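Local atomic coordinates of peptidoglycan N-acetylglucosamine deacetylase (Agathobacter rectalis, PDB entry 5JMU), a protein that probably removes the acetyl group from N-acetylglucosamine in peptidoglycan by hydrolysing its amide bond, through a zinc-dependent catalytic domain of the NodB-homology type. Residues A[22-27]-A[208-213]. Numbering follows the deposited sequence.
Sequences IYLTFD and YTFLPL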
# COMPACT_ATOMS: atom_id res chain seq x y z
N ILE A 22 -0.10 -13.83 -2.11
CA ILE A 22 -0.70 -12.54 -2.52
C ILE A 22 -0.73 -11.59 -1.32
O ILE A 22 -1.33 -11.91 -0.27
CB ILE A 22 -2.13 -12.71 -3.06
CG1 ILE A 22 -2.13 -13.69 -4.26
CG2 ILE A 22 -2.69 -11.33 -3.49
CD1 ILE A 22 -3.51 -14.13 -4.68
N TYR A 23 -0.13 -10.42 -1.52
CA TYR A 23 -0.26 -9.35 -0.53
C TYR A 23 -1.27 -8.39 -1.12
O TYR A 23 -0.93 -7.63 -2.05
CB TYR A 23 1.08 -8.64 -0.30
CG TYR A 23 2.20 -9.51 0.26
CD1 TYR A 23 2.33 -9.75 1.62
CD2 TYR A 23 3.20 -10.01 -0.60
CE1 TYR A 23 3.39 -10.52 2.11
CE2 TYR A 23 4.27 -10.78 -0.11
CZ TYR A 23 4.36 -11.03 1.24
OH TYR A 23 5.42 -11.79 1.71
N LEU A 24 -2.51 -8.39 -0.61
CA LEU A 24 -3.47 -7.36 -1.02
C LEU A 24 -3.10 -6.07 -0.30
O LEU A 24 -2.87 -6.06 0.93
CB LEU A 24 -4.92 -7.75 -0.64
CG LEU A 24 -5.51 -8.92 -1.39
CD1 LEU A 24 -6.89 -9.26 -0.80
CD2 LEU A 24 -5.62 -8.56 -2.85
N THR A 25 -2.98 -4.98 -1.05
CA THR A 25 -2.66 -3.69 -0.44
C THR A 25 -3.61 -2.63 -0.92
O THR A 25 -4.10 -2.66 -2.05
CB THR A 25 -1.21 -3.23 -0.71
OG1 THR A 25 -1.05 -2.76 -2.08
CG2 THR A 25 -0.24 -4.40 -0.47
N PHE A 26 -3.86 -1.64 -0.06
CA PHE A 26 -4.87 -0.61 -0.33
C PHE A 26 -4.31 0.77 -0.02
O PHE A 26 -3.91 1.04 1.14
CB PHE A 26 -6.12 -0.88 0.54
CG PHE A 26 -6.76 -2.22 0.24
CD1 PHE A 26 -7.65 -2.35 -0.84
CD2 PHE A 26 -6.43 -3.35 0.99
CE1 PHE A 26 -8.21 -3.60 -1.20
CE2 PHE A 26 -6.98 -4.61 0.67
CZ PHE A 26 -7.87 -4.73 -0.44
N ASP A 27 -4.37 1.65 -1.03
CA ASP A 27 -3.86 3.03 -0.90
C ASP A 27 -4.97 4.00 -0.75
O ASP A 27 -6.08 3.78 -1.25
CB ASP A 27 -3.10 3.52 -2.16
CG ASP A 27 -1.68 3.00 -2.26
OD1 ASP A 27 -1.29 2.11 -1.48
OD2 ASP A 27 -1.01 3.49 -3.20
N TYR A 208 -3.55 -20.13 -3.56
CA TYR A 208 -2.84 -18.93 -3.11
C TYR A 208 -3.08 -18.66 -1.62
O TYR A 208 -4.17 -18.97 -1.08
CB TYR A 208 -3.27 -17.69 -3.92
CG TYR A 208 -2.80 -17.74 -5.33
CD1 TYR A 208 -3.50 -18.46 -6.30
CD2 TYR A 208 -1.61 -17.14 -5.69
CE1 TYR A 208 -3.05 -18.54 -7.60
CE2 TYR A 208 -1.13 -17.21 -7.01
CZ TYR A 208 -1.87 -17.92 -7.95
OH TYR A 208 -1.47 -18.01 -9.25
N THR A 209 -2.08 -18.04 -0.99
CA THR A 209 -2.15 -17.62 0.43
C THR A 209 -2.08 -16.11 0.48
O THR A 209 -1.14 -15.53 -0.08
CB THR A 209 -0.99 -18.21 1.25
OG1 THR A 209 -1.13 -19.64 1.22
CG2 THR A 209 -1.12 -17.73 2.70
N PHE A 210 -3.06 -15.48 1.13
CA PHE A 210 -3.08 -14.03 1.36
C PHE A 210 -2.38 -13.68 2.63
O PHE A 210 -2.70 -14.24 3.70
CB PHE A 210 -4.52 -13.53 1.40
CG PHE A 210 -5.21 -13.61 0.06
CD1 PHE A 210 -5.86 -14.79 -0.31
CD2 PHE A 210 -5.21 -12.53 -0.80
CE1 PHE A 210 -6.48 -14.91 -1.57
CE2 PHE A 210 -5.84 -12.60 -2.01
CZ PHE A 210 -6.48 -13.81 -2.43
N LEU A 211 -1.41 -12.77 2.53
CA LEU A 211 -0.64 -12.36 3.69
C LEU A 211 -0.61 -10.84 3.82
O LEU A 211 -0.73 -10.13 2.81
CB LEU A 211 0.77 -12.88 3.57
CG LEU A 211 1.02 -14.38 3.59
CD1 LEU A 211 2.51 -14.67 3.33
CD2 LEU A 211 0.57 -14.90 4.93
N PRO A 212 -0.39 -10.31 5.02
CA PRO A 212 -0.05 -8.89 5.22
C PRO A 212 1.47 -8.67 5.08
O PRO A 212 2.26 -9.61 5.29
CB PRO A 212 -0.47 -8.61 6.66
CG PRO A 212 -0.14 -9.98 7.38
CD PRO A 212 -0.38 -11.08 6.29
N LEU A 213 1.87 -7.46 4.70
CA LEU A 213 3.30 -7.16 4.61
C LEU A 213 3.82 -6.97 6.01
O LEU A 213 3.17 -6.31 6.85
CB LEU A 213 3.55 -5.89 3.77
CG LEU A 213 3.36 -6.09 2.25
CD1 LEU A 213 3.24 -4.72 1.58
CD2 LEU A 213 4.49 -6.91 1.65
O HOH W 1 -3.41 -10.06 1.63
O HOH W 2 -0.85 -7.37 2.25
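L213 lays its CD2 methyl over one face of the Y23 ring, 3.7 Å from the ring centroid and offset toward the rim, a CH-pi contact, while the carbonyl O of P212 sits at the ring edge, 3.5 Å from Y23 CE1; L211 CB also touches CE1, at 3.8 Å. L24 CG lies at the F210 ring edge, near its plane, 3.7 Å from CD2; I22 CG2 meets this ring obliquely, 3.7 Å from CE2. With CG1 beside the backbone N (chi1 -57°), I22 extends CD1 to Y208 CB. Two backbone bonds join the segments in parallel: I22 N to T209 O (2.8 Å, nearly straight at 169°) and L211 N to I22 O (2.9 Å). Beyond them the segments diverge, bridged by two waters: one, in plane at the F210 edge, accepts from L24 N and probably donates to L211 O; the other donates to L24 O and L211 O. With an alanine in place of Y23, L213 CD2 is likely to lose the ring face it rests on and L211 CB its neighbour. Helix 196-205 packs against L24 and F210. The short C-terminal strand thus joins strand 21-27 in the parallel sheet of the NodB deacetylase fold, a distorted beta/alpha barrel.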